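Local coordinates for DynF (Micromonospora chersina, PDB 6UBL), which is of unknown function in the dynemicin biosynthesis pathway, but holds palmitic acid inside a beta barrel and so may bind a long-chain molecule, at residues V7-P12 with R151-L156; G36-G41 with S163-G168; I42-T47 with M88-E93; P180-N185 with G189-Y194. All coordinates share one frame; numbering follows the deposited sequence. Where two conformers were deposited one is given.

Contact 1 (V7-P12 with R151-L156); sequences VLFGRP and REPIIL. With PLM (palmitic acid), chain C.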
# COMPACT_ATOMS: atom_id res chain seq x y z
N VAL A 7 -11.13 -5.40 7.73
CA VAL A 7 -10.08 -4.47 7.33
C VAL A 7 -10.57 -3.66 6.15
O VAL A 7 -11.03 -4.23 5.16
CB VAL A 7 -8.75 -5.16 6.98
CG1 VAL A 7 -7.71 -4.10 6.56
CG2 VAL A 7 -8.25 -6.00 8.13
N LEU A 8 -10.53 -2.33 6.27
CA LEU A 8 -10.98 -1.45 5.20
C LEU A 8 -9.78 -0.77 4.55
O LEU A 8 -8.97 -0.14 5.24
CB LEU A 8 -11.92 -0.38 5.75
CG LEU A 8 -13.05 -0.88 6.65
CD1 LEU A 8 -13.90 0.32 7.07
CD2 LEU A 8 -13.89 -1.96 6.01
N PHE A 9 -9.66 -0.90 3.22
CA PHE A 9 -8.57 -0.25 2.48
C PHE A 9 -8.99 1.08 1.86
O PHE A 9 -8.23 1.65 1.07
CB PHE A 9 -7.98 -1.17 1.41
CG PHE A 9 -7.29 -2.40 1.96
CD1 PHE A 9 -6.43 -2.28 3.06
CD2 PHE A 9 -7.47 -3.63 1.38
CE1 PHE A 9 -5.80 -3.40 3.57
CE2 PHE A 9 -6.83 -4.75 1.88
CZ PHE A 9 -5.99 -4.63 2.97
N GLY A 10 -10.18 1.58 2.18
CA GLY A 10 -10.63 2.86 1.70
C GLY A 10 -12.05 3.12 2.18
O GLY A 10 -12.47 2.56 3.20
N ARG A 11 -12.80 3.92 1.45
CA ARG A 11 -14.10 4.39 1.92
C ARG A 11 -15.20 3.43 1.50
O ARG A 11 -15.29 3.08 0.31
CB ARG A 11 -14.38 5.76 1.34
CG ARG A 11 -15.55 6.45 1.93
CD ARG A 11 -15.70 7.83 1.34
NE ARG A 11 -16.72 8.58 2.04
CZ ARG A 11 -17.30 9.68 1.58
NH1 ARG A 11 -16.97 10.16 0.39
NH2 ARG A 11 -18.23 10.29 2.30
N PRO A 12 -16.07 3.00 2.41
CA PRO A 12 -17.21 2.16 1.99
C PRO A 12 -18.19 2.91 1.10
O PRO A 12 -18.45 4.10 1.28
CB PRO A 12 -17.86 1.73 3.31
CG PRO A 12 -16.79 1.91 4.35
CD PRO A 12 -15.97 3.08 3.88
N ARG A 151 -1.68 -8.97 2.88
CA ARG A 151 -2.06 -8.07 3.96
C ARG A 151 -1.85 -6.62 3.60
O ARG A 151 -2.62 -5.75 4.04
CB ARG A 151 -1.25 -8.39 5.22
CG ARG A 151 -1.80 -9.56 6.03
CD ARG A 151 -1.05 -9.80 7.34
NE ARG A 151 -1.75 -10.80 8.14
CZ ARG A 151 -1.25 -11.41 9.21
NH1 ARG A 151 -0.03 -11.11 9.64
NH2 ARG A 151 -1.97 -12.31 9.86
N GLU A 152 -0.82 -6.34 2.83
CA GLU A 152 -0.61 -5.03 2.26
C GLU A 152 -1.48 -4.90 1.02
O GLU A 152 -1.35 -5.74 0.11
CB GLU A 152 0.86 -5.00 1.89
CG GLU A 152 1.39 -3.76 1.30
CD GLU A 152 2.87 -3.91 1.05
OE1 GLU A 152 3.56 -4.55 1.88
OE2 GLU A 152 3.34 -3.41 0.02
N PRO A 153 -2.34 -3.90 0.92
CA PRO A 153 -3.23 -3.82 -0.24
C PRO A 153 -2.43 -3.61 -1.52
O PRO A 153 -1.44 -2.87 -1.55
CB PRO A 153 -4.13 -2.62 0.06
CG PRO A 153 -3.35 -1.78 1.01
CD PRO A 153 -2.51 -2.74 1.82
N ILE A 154 -2.88 -4.27 -2.59
CA ILE A 154 -2.33 -4.06 -3.92
C ILE A 154 -2.94 -2.77 -4.47
O ILE A 154 -4.16 -2.67 -4.61
CB ILE A 154 -2.61 -5.25 -4.84
CG1 ILE A 154 -1.98 -6.52 -4.28
CG2 ILE A 154 -2.09 -4.95 -6.24
CD1 ILE A 154 -2.56 -7.80 -4.83
N ILE A 155 -2.08 -1.80 -4.79
CA ILE A 155 -2.52 -0.50 -5.25
C ILE A 155 -2.56 -0.54 -6.78
O ILE A 155 -1.52 -0.73 -7.43
CB ILE A 155 -1.57 0.60 -4.76
CG1 ILE A 155 -1.51 0.64 -3.22
CG2 ILE A 155 -1.97 1.95 -5.37
CD1 ILE A 155 -2.83 0.75 -2.50
N LEU A 156 -3.75 -0.39 -7.35
CA LEU A 156 -3.95 -0.48 -8.79
C LEU A 156 -4.41 0.88 -9.30
O LEU A 156 -5.33 1.48 -8.73
CB LEU A 156 -5.02 -1.52 -9.12
CG LEU A 156 -4.61 -2.90 -8.61
CD1 LEU A 156 -5.80 -3.77 -8.32
CD2 LEU A 156 -3.70 -3.58 -9.63
C1 PLM C . -15.31 2.32 -12.40
O1 PLM C . -16.01 1.21 -12.40
O2 PLM C . -15.73 3.37 -12.81
C2 PLM C . -13.92 2.16 -11.86
C3 PLM C . -13.13 1.00 -12.42
C4 PLM C . -11.76 1.02 -11.81
C5 PLM C . -11.13 -0.31 -11.66
C6 PLM C . -9.80 -0.22 -10.95
C7 PLM C . -8.77 -1.10 -11.61
C8 PLM C . -9.28 -2.50 -11.86
C9 PLM C . -9.63 -3.25 -10.60
CA PLM C . -8.47 -4.09 -10.11
CB PLM C . -8.33 -5.36 -10.92
CC PLM C . -7.95 -6.53 -10.06
CD PLM C . -6.53 -7.01 -10.22
CE PLM C . -6.03 -7.65 -8.95
CF PLM C . -4.88 -8.58 -9.11
CG PLM C . -4.46 -9.18 -7.81

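Contact 2 (G36-G41 with S163-G168); sequences GIDNLG and SIPPAG. With PLM (palmitic acid), chain C.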
# COMPACT_ATOMS: atom_id res chain seq x y z
N GLY A 36 -23.88 3.27 -10.15
CA GLY A 36 -24.14 1.95 -10.70
C GLY A 36 -23.02 1.02 -10.32
O GLY A 36 -21.98 1.44 -9.80
N ILE A 37 -23.25 -0.27 -10.57
CA ILE A 37 -22.25 -1.30 -10.39
C ILE A 37 -21.77 -1.70 -11.77
O ILE A 37 -22.52 -2.32 -12.54
CB ILE A 37 -22.82 -2.51 -9.63
CG1 ILE A 37 -23.38 -2.09 -8.27
CG2 ILE A 37 -21.72 -3.55 -9.46
CD1 ILE A 37 -24.16 -3.18 -7.58
N ASP A 38 -20.52 -1.39 -12.09
CA ASP A 38 -19.98 -1.69 -13.41
C ASP A 38 -19.54 -3.15 -13.45
O ASP A 38 -18.77 -3.60 -12.60
CB ASP A 38 -18.79 -0.77 -13.70
CG ASP A 38 -19.19 0.68 -13.80
OD1 ASP A 38 -20.31 0.96 -14.27
OD2 ASP A 38 -18.39 1.55 -13.41
N ASN A 39 -20.02 -3.88 -14.46
CA ASN A 39 -19.64 -5.27 -14.69
C ASN A 39 -18.70 -5.23 -15.89
O ASN A 39 -19.15 -5.09 -17.03
CB ASN A 39 -20.86 -6.13 -14.95
CG ASN A 39 -21.75 -6.25 -13.72
OD1 ASN A 39 -21.64 -7.22 -12.96
ND2 ASN A 39 -22.62 -5.28 -13.51
N LEU A 40 -17.40 -5.33 -15.64
CA LEU A 40 -16.39 -5.01 -16.64
C LEU A 40 -15.41 -6.15 -16.86
O LEU A 40 -15.00 -6.83 -15.92
CB LEU A 40 -15.59 -3.78 -16.18
CG LEU A 40 -16.35 -2.48 -16.05
CD1 LEU A 40 -15.55 -1.50 -15.20
CD2 LEU A 40 -16.64 -1.90 -17.42
N GLY A 41 -14.98 -6.30 -18.11
CA GLY A 41 -13.89 -7.20 -18.40
C GLY A 41 -12.55 -6.59 -18.02
O GLY A 41 -12.40 -5.37 -17.91
N SER A 163 -13.23 9.00 -19.01
CA SER A 163 -14.60 8.55 -18.87
C SER A 163 -14.69 7.73 -17.59
O SER A 163 -13.70 7.16 -17.14
CB SER A 163 -15.07 7.69 -20.05
OG SER A 163 -14.39 6.46 -20.12
N ILE A 164 -15.89 7.67 -17.03
CA ILE A 164 -16.15 6.85 -15.85
C ILE A 164 -17.30 5.92 -16.20
O ILE A 164 -18.42 6.39 -16.43
CB ILE A 164 -16.51 7.71 -14.64
CG1 ILE A 164 -15.35 8.65 -14.29
CG2 ILE A 164 -16.85 6.83 -13.45
CD1 ILE A 164 -15.68 9.63 -13.19
N PRO A 165 -17.08 4.60 -16.27
CA PRO A 165 -15.81 3.91 -16.00
C PRO A 165 -14.80 4.11 -17.11
O PRO A 165 -15.19 4.38 -18.26
CB PRO A 165 -16.23 2.44 -15.95
CG PRO A 165 -17.38 2.38 -16.93
CD PRO A 165 -18.14 3.66 -16.67
N PRO A 166 -13.52 3.96 -16.79
CA PRO A 166 -12.46 4.10 -17.81
C PRO A 166 -12.31 2.82 -18.63
O PRO A 166 -11.27 2.14 -18.58
CB PRO A 166 -11.23 4.41 -16.95
CG PRO A 166 -11.49 3.70 -15.67
CD PRO A 166 -12.96 3.83 -15.43
N ALA A 167 -13.35 2.48 -19.38
CA ALA A 167 -13.31 1.28 -20.20
C ALA A 167 -12.16 1.35 -21.20
O ALA A 167 -11.85 2.42 -21.75
CB ALA A 167 -14.63 1.13 -20.96
N GLY A 168 -11.50 0.21 -21.41
CA GLY A 168 -10.43 0.10 -22.36
C GLY A 168 -9.08 0.59 -21.88
O GLY A 168 -8.09 0.43 -22.60
C1 PLM C . -15.31 2.32 -12.40
O1 PLM C . -16.01 1.21 -12.40
O2 PLM C . -15.73 3.37 -12.81
C2 PLM C . -13.92 2.16 -11.86
C3 PLM C . -13.13 1.00 -12.42
C4 PLM C . -11.76 1.02 -11.81
C5 PLM C . -11.13 -0.31 -11.66
C6 PLM C . -9.80 -0.22 -10.95
C7 PLM C . -8.77 -1.10 -11.61
C8 PLM C . -9.28 -2.50 -11.86
C9 PLM C . -9.63 -3.25 -10.60
CA PLM C . -8.47 -4.09 -10.11
CB PLM C . -8.33 -5.36 -10.92
CC PLM C . -7.95 -6.53 -10.06
CD PLM C . -6.53 -7.01 -10.22
CE PLM C . -6.03 -7.65 -8.95
CF PLM C . -4.88 -8.58 -9.11
CG PLM C . -4.46 -9.18 -7.81

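Contact 3 (I42-T47 with M88-E93); sequences INSIDT and MKMVGE. With PLM (palmitic acid), chain C.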
# COMPACT_ATOMS: atom_id res chain seq x y z
N ILE A 42 -11.56 -7.47 -17.82
CA ILE A 42 -10.22 -7.04 -17.45
C ILE A 42 -9.24 -8.16 -17.81
O ILE A 42 -9.57 -9.34 -17.74
CB ILE A 42 -10.14 -6.66 -15.95
CG1 ILE A 42 -8.73 -6.17 -15.59
CG2 ILE A 42 -10.52 -7.84 -15.06
CD1 ILE A 42 -8.61 -5.65 -14.16
N ASN A 43 -8.03 -7.78 -18.19
CA ASN A 43 -6.92 -8.71 -18.34
C ASN A 43 -5.70 -8.12 -17.63
O ASN A 43 -5.63 -6.91 -17.36
CB ASN A 43 -6.62 -9.05 -19.80
CG ASN A 43 -6.29 -7.84 -20.64
OD1 ASN A 43 -5.30 -7.15 -20.39
ND2 ASN A 43 -7.12 -7.57 -21.64
N SER A 44 -4.74 -8.99 -17.30
CA SER A 44 -3.54 -8.53 -16.62
C SER A 44 -2.40 -9.49 -16.90
O SER A 44 -2.59 -10.61 -17.39
CB SER A 44 -3.76 -8.41 -15.10
OG SER A 44 -3.81 -9.68 -14.46
N ILE A 45 -1.19 -9.02 -16.59
CA ILE A 45 0.02 -9.82 -16.62
C ILE A 45 0.69 -9.63 -15.27
O ILE A 45 0.95 -8.49 -14.86
CB ILE A 45 0.98 -9.40 -17.75
CG1 ILE A 45 0.32 -9.65 -19.11
CG2 ILE A 45 2.29 -10.18 -17.66
CD1 ILE A 45 1.03 -8.98 -20.26
N ASP A 46 0.90 -10.73 -14.55
CA ASP A 46 1.40 -10.70 -13.18
C ASP A 46 2.70 -11.49 -13.11
O ASP A 46 2.78 -12.59 -13.66
CB ASP A 46 0.45 -11.40 -12.20
CG ASP A 46 -0.97 -10.87 -12.23
OD1 ASP A 46 -1.35 -10.14 -13.17
OD2 ASP A 46 -1.73 -11.24 -11.31
N THR A 47 3.69 -10.98 -12.40
CA THR A 47 4.93 -11.71 -12.18
C THR A 47 5.09 -12.06 -10.71
O THR A 47 4.94 -11.20 -9.83
CB THR A 47 6.14 -10.90 -12.66
OG1 THR A 47 6.02 -10.68 -14.08
CG2 THR A 47 7.42 -11.67 -12.37
N MET A 88 -14.70 -10.23 -7.97
CA MET A 88 -13.71 -10.41 -9.03
C MET A 88 -13.59 -11.89 -9.34
O MET A 88 -13.85 -12.75 -8.49
CB MET A 88 -12.34 -9.88 -8.60
CG MET A 88 -11.23 -9.99 -9.64
SD MET A 88 -9.78 -9.09 -9.06
CE MET A 88 -9.31 -10.01 -7.61
N LYS A 89 -13.20 -12.17 -10.58
CA LYS A 89 -12.68 -13.49 -10.93
C LYS A 89 -11.73 -13.29 -12.10
O LYS A 89 -12.15 -12.87 -13.18
CB LYS A 89 -13.78 -14.48 -11.31
CG LYS A 89 -13.23 -15.89 -11.56
CD LYS A 89 -14.32 -16.95 -11.77
CE LYS A 89 -13.74 -18.37 -11.69
NZ LYS A 89 -14.77 -19.44 -11.73
N MET A 90 -10.44 -13.57 -11.90
CA MET A 90 -9.49 -13.61 -12.99
C MET A 90 -8.77 -14.95 -12.97
O MET A 90 -8.45 -15.47 -11.90
CB MET A 90 -8.48 -12.49 -12.89
CG MET A 90 -9.11 -11.12 -12.96
SD MET A 90 -7.91 -9.80 -12.91
CE MET A 90 -7.34 -9.84 -14.61
N VAL A 91 -8.51 -15.50 -14.15
CA VAL A 91 -7.90 -16.82 -14.27
C VAL A 91 -6.70 -16.73 -15.20
O VAL A 91 -6.76 -16.09 -16.26
CB VAL A 91 -8.92 -17.86 -14.79
CG1 VAL A 91 -8.24 -19.22 -14.97
CG2 VAL A 91 -10.11 -17.96 -13.85
N GLY A 92 -5.63 -17.41 -14.82
CA GLY A 92 -4.46 -17.53 -15.68
C GLY A 92 -3.83 -18.89 -15.45
O GLY A 92 -4.13 -19.59 -14.48
N GLU A 93 -2.92 -19.25 -16.35
CA GLU A 93 -2.36 -20.59 -16.32
C GLU A 93 -0.88 -20.55 -16.67
O GLU A 93 -0.41 -19.67 -17.40
CB GLU A 93 -3.08 -21.52 -17.29
CG GLU A 93 -3.18 -22.95 -16.81
CD GLU A 93 -4.48 -23.60 -17.25
OE1 GLU A 93 -5.49 -22.87 -17.39
OE2 GLU A 93 -4.50 -24.82 -17.47
C1 PLM C . -15.31 2.32 -12.40
O1 PLM C . -16.01 1.21 -12.40
O2 PLM C . -15.73 3.37 -12.81
C2 PLM C . -13.92 2.16 -11.86
C3 PLM C . -13.13 1.00 -12.42
C4 PLM C . -11.76 1.02 -11.81
C5 PLM C . -11.13 -0.31 -11.66
C6 PLM C . -9.80 -0.22 -10.95
C7 PLM C . -8.77 -1.10 -11.61
C8 PLM C . -9.28 -2.50 -11.86
C9 PLM C . -9.63 -3.25 -10.60
CA PLM C . -8.47 -4.09 -10.11
CB PLM C . -8.33 -5.36 -10.92
CC PLM C . -7.95 -6.53 -10.06
CD PLM C . -6.53 -7.01 -10.22
CE PLM C . -6.03 -7.65 -8.95
CF PLM C . -4.88 -8.58 -9.11
CG PLM C . -4.46 -9.18 -7.81

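Contact 4 (P180-N185 with G189-Y194); sequences PLLDVN and GQPVAY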
# COMPACT_ATOMS: atom_id res chain seq x y z
N PRO A 180 4.50 -8.85 -0.58
CA PRO A 180 4.43 -10.19 0.02
C PRO A 180 3.08 -10.87 -0.19
O PRO A 180 2.02 -10.25 -0.10
CB PRO A 180 4.68 -9.94 1.52
CG PRO A 180 5.21 -8.53 1.62
CD PRO A 180 4.63 -7.79 0.44
N LEU A 181 3.14 -12.17 -0.49
CA LEU A 181 1.97 -13.04 -0.58
C LEU A 181 2.09 -14.14 0.46
O LEU A 181 3.11 -14.82 0.52
CB LEU A 181 1.81 -13.62 -1.98
CG LEU A 181 1.64 -12.57 -3.09
CD1 LEU A 181 1.56 -13.27 -4.44
CD2 LEU A 181 0.42 -11.69 -2.86
N LEU A 182 1.07 -14.28 1.30
CA LEU A 182 1.09 -15.12 2.48
C LEU A 182 0.16 -16.31 2.32
O LEU A 182 -0.91 -16.20 1.71
CB LEU A 182 0.61 -14.30 3.69
CG LEU A 182 1.30 -12.94 3.88
CD1 LEU A 182 0.66 -12.14 4.99
CD2 LEU A 182 2.77 -13.19 4.16
N ASP A 183 0.57 -17.45 2.88
CA ASP A 183 -0.30 -18.62 2.94
C ASP A 183 -1.51 -18.29 3.81
O ASP A 183 -1.37 -17.84 4.95
CB ASP A 183 0.50 -19.78 3.56
CG ASP A 183 -0.22 -21.12 3.50
OD1 ASP A 183 -1.46 -21.17 3.31
OD2 ASP A 183 0.47 -22.14 3.67
N VAL A 184 -2.72 -18.50 3.26
CA VAL A 184 -3.93 -18.22 4.03
C VAL A 184 -3.95 -19.04 5.31
O VAL A 184 -4.57 -18.63 6.30
CB VAL A 184 -5.20 -18.45 3.19
CG1 VAL A 184 -5.30 -17.46 2.05
CG2 VAL A 184 -5.25 -19.89 2.68
N ASN A 185 -3.30 -20.19 5.31
CA ASN A 185 -3.22 -21.04 6.49
C ASN A 185 -2.06 -20.69 7.42
O ASN A 185 -1.93 -21.31 8.48
CB ASN A 185 -3.09 -22.50 6.07
CG ASN A 185 -4.32 -23.02 5.37
OD1 ASN A 185 -5.45 -22.65 5.72
ND2 ASN A 185 -4.12 -23.88 4.39
N GLY A 189 3.16 -16.15 9.04
CA GLY A 189 4.42 -16.77 8.68
C GLY A 189 5.20 -15.95 7.68
O GLY A 189 4.83 -14.85 7.29
N GLN A 190 6.33 -16.51 7.25
CA GLN A 190 7.08 -15.88 6.18
C GLN A 190 6.25 -15.89 4.90
O GLN A 190 5.48 -16.83 4.67
CB GLN A 190 8.40 -16.62 5.91
CG GLN A 190 9.45 -16.46 6.99
CD GLN A 190 10.87 -16.66 6.47
OE1 GLN A 190 11.16 -16.40 5.30
NE2 GLN A 190 11.76 -17.11 7.34
N PRO A 191 6.39 -14.89 4.05
CA PRO A 191 5.74 -14.94 2.74
C PRO A 191 6.15 -16.19 1.97
O PRO A 191 7.28 -16.66 2.08
CB PRO A 191 6.20 -13.65 2.04
CG PRO A 191 6.48 -12.71 3.20
CD PRO A 191 7.08 -13.60 4.27
N VAL A 192 5.20 -16.74 1.22
CA VAL A 192 5.46 -17.87 0.34
C VAL A 192 6.00 -17.41 -1.01
O VAL A 192 6.79 -18.11 -1.64
CB VAL A 192 4.16 -18.68 0.15
CG1 VAL A 192 4.34 -19.76 -0.91
CG2 VAL A 192 3.70 -19.26 1.47
N ALA A 193 5.56 -16.25 -1.46
CA ALA A 193 5.93 -15.71 -2.76
C ALA A 193 5.77 -14.20 -2.69
O ALA A 193 5.21 -13.66 -1.73
CB ALA A 193 5.06 -16.31 -3.87
N TYR A 194 6.27 -13.53 -3.72
CA TYR A 194 6.12 -12.10 -3.85
C TYR A 194 5.60 -11.78 -5.24
O TYR A 194 6.09 -12.31 -6.23
CB TYR A 194 7.48 -11.40 -3.62
CG TYR A 194 8.03 -11.65 -2.23
CD1 TYR A 194 8.77 -12.80 -1.96
CD2 TYR A 194 7.78 -10.77 -1.20
CE1 TYR A 194 9.26 -13.05 -0.70
CE2 TYR A 194 8.27 -11.00 0.07
CZ TYR A 194 9.01 -12.13 0.32
OH TYR A 194 9.49 -12.37 1.58
O HOH W 1 2.68 -17.38 4.82

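Contact 1 (V7-P12 with R151-L156)
Phe9 and Pro153 carry this contact through a CH-pi interaction. Pro153 CB stands over one face of the Phe9 ring, 3.6 Å from its centroid. The approach is only 7° off the ring normal, so the methylene meets the pi cloud almost squarely. Phe9 CG lies anti to its carbonyl carbon (chi1 -65°), which brings the ring out over the proline.

The apolar packing spreads over the rest of the proline ring. Pro153 CG lies 3.7 Å from Phe9 CD1. Pro153 CD is 3.8 Å from Phe9 CE1. The proline ring thus lies obliquely across one face of the phenyl ring. At the ring's far end, Phe9 CZ comes 3.7 Å from Arg151 O, an oblique approach.

The polar groups of the segments look to other partners. The guanidinium of Arg151 makes a salt bridge with Asp188 and a hydrogen bond to Gly10 O of the second subunit. Pro153 also packs on Pro153 of that subunit.

Further along 151-156, the chain enters a strand that faces the ligand. Ile154 CD1 lies 3.8 Å from CG of the palmitic acid, the last carbon of the tail, and Leu156 also borders the tail.

The arrangement is a proline-aromatic packing of the N-terminal region against the beta barrel, at the dimer interface and just outside the fatty-acid pocket.

Contact 2 (G36-G41 with S163-G168)
Pro165, Asp38 and Leu40 meet at the acid end of the palmitic acid in the beta-barrel pocket. The strand that runs on to residue 50 gives the aspartate and the leucine. The proline comes from a loop and follows a cis peptide bond. Asp38 CG is anti to its carbonyl carbon (chi1 -65°), which carries the carboxyl group over to Pro165 and the ligand. Asp38 OD2 lies 3.5 Å from Pro165 CB. The same Asp38 OD2 is 2.6 Å from palmitic acid O1. Oxygens this close suggest that one of the two acids holds a proton. Asp38 has further partners: Arg68 makes a salt bridge to OD2, and Tyr205 OH bonds to OD1. With an alanine here, Arg68 and Tyr205 would probably lose their acidic partner, and the fatty-acid head its close oxygen. Leu40 packs more loosely, with CD1 at 4.1 Å from Pro165 CB. Leu40 CD1 also lies 3.9 Å from palmitic acid O1. Pro165 borders the other ligand oxygen, its CA lying 3.2 Å from palmitic acid O2. Pro166 is the centre of an inverse gamma turn. Within this loop Ser163 OG donates a 2.9 Å hydrogen bond to Pro165 O, tilted 35° from the carbonyl plane.

Contact 3 (I42-T47 with M88-E93)
Ser44 OG, which touches Met90 across the contact, donates a 2.8 Å hydrogen bond to Asp46 OD1. The hydroxyl meets the carboxylate on its syn side, 19° out of plane. Ser44 and Asp46 lie two residues apart on one strand, and the bond ties their side chains together.

Met90 provides the opposing side chain. Its chain bends at the last torsion (chi3 79°) and brings the methyl group to the other strand. Met90 CE lies 3.5 Å from Ser44 OG and 3.8 Å from Ile42 CG2. It also lies 3.8 Å from Asn43 C. The methyl therefore rests on backbone as well as side chains. Met90 and Ile42 cross at about a right angle.

Ile42 works in two directions. Its CG2 branch meets the methionine, while the extended CG1 branch sends CD1 to the ligand, 3.3 Å from CB of the palmitic acid. Were Ile42 cut back to an alanine, a gap would probably open between the methionine and the fatty-acid tail, leaving the Met90 methyl freer to turn. Phe200 also packs on both Ile42 and Ser44.

The axes of these strand segments come within 8.3 Å and run 50° apart. Strand 54-68 pairs with both strands and lies between them in the order of the barrel. The contact is thus inward side-chain packing across one intervening strand of the beta barrel, on the wall of the palmitic acid pocket.

Contact 4 (P180-N185 with G189-Y194)
Pro191 lies at the apolar centre, with its ring touching two residues of the facing strand. Pro191 CG is 3.7 Å from Pro180 CB and 3.9 Å from Leu182 CD2. Leu182 and Pro191 lie side by side and point the same way. Pro180 also meets Tyr194, its partner in an antiparallel non-hydrogen-bonded pair. Tyr194 CD2 comes within 3.6 Å of Pro180 CA, and the ring is oblique to it. Further along, Val192 CG2 packs on Asp183 CB.

The backbone bonds gather on Leu181. Leu181 N donates to Ala193 O at 2.8 Å with an angle of 151°. In return, Leu181 O accepts from Val192 N at 2.9 Å. A second bond to the same oxygen, from Ala193 N at 3.5 Å, is weak. Two residues thus face one.

At the polar edge a water takes over from direct bonds. It accepts from Asp183 N and donates to Gln190 O, each at 2.9 Å. The Asp183 carboxylate turns the other way, with CG anti to the backbone N (chi1 -172°). There OD1 accepts from Asn185 N in an Asx turn, which shapes the chain as it leaves the strand.

The second subunit borders this region. Its Gln113 bonds to Tyr194 OH, and its Tyr82 packs on Pro191.

The whole is the loop end of a beta hairpin between strands 170-183 and 193-205, with a classic beta bulge in which Val192 and Ala193 oppose Leu181.

How the contacts relate
Contacts 1, 2 and 3 all border the palmitic acid, each at a different place. Contact 2 meets its head group, while contacts 1 and 3 reach the hydrocarbon tail. Contacts 2 and 3 share strand 37-50, and their centres are 17 Å apart. Contact 1 lies across the chain's centre from both. Contact 4 stands further off, with the Leu181 side chain about 7 Å from the ligand. The centres of contacts 2 and 4 are 31 Å apart. Contact 4 does touch contact 1: Arg151 CG packs 3.7 Å from Leu182 CD1. Contacts 1 and 4 both lie at the dimer interface, and contact 1 also reaches the ligand.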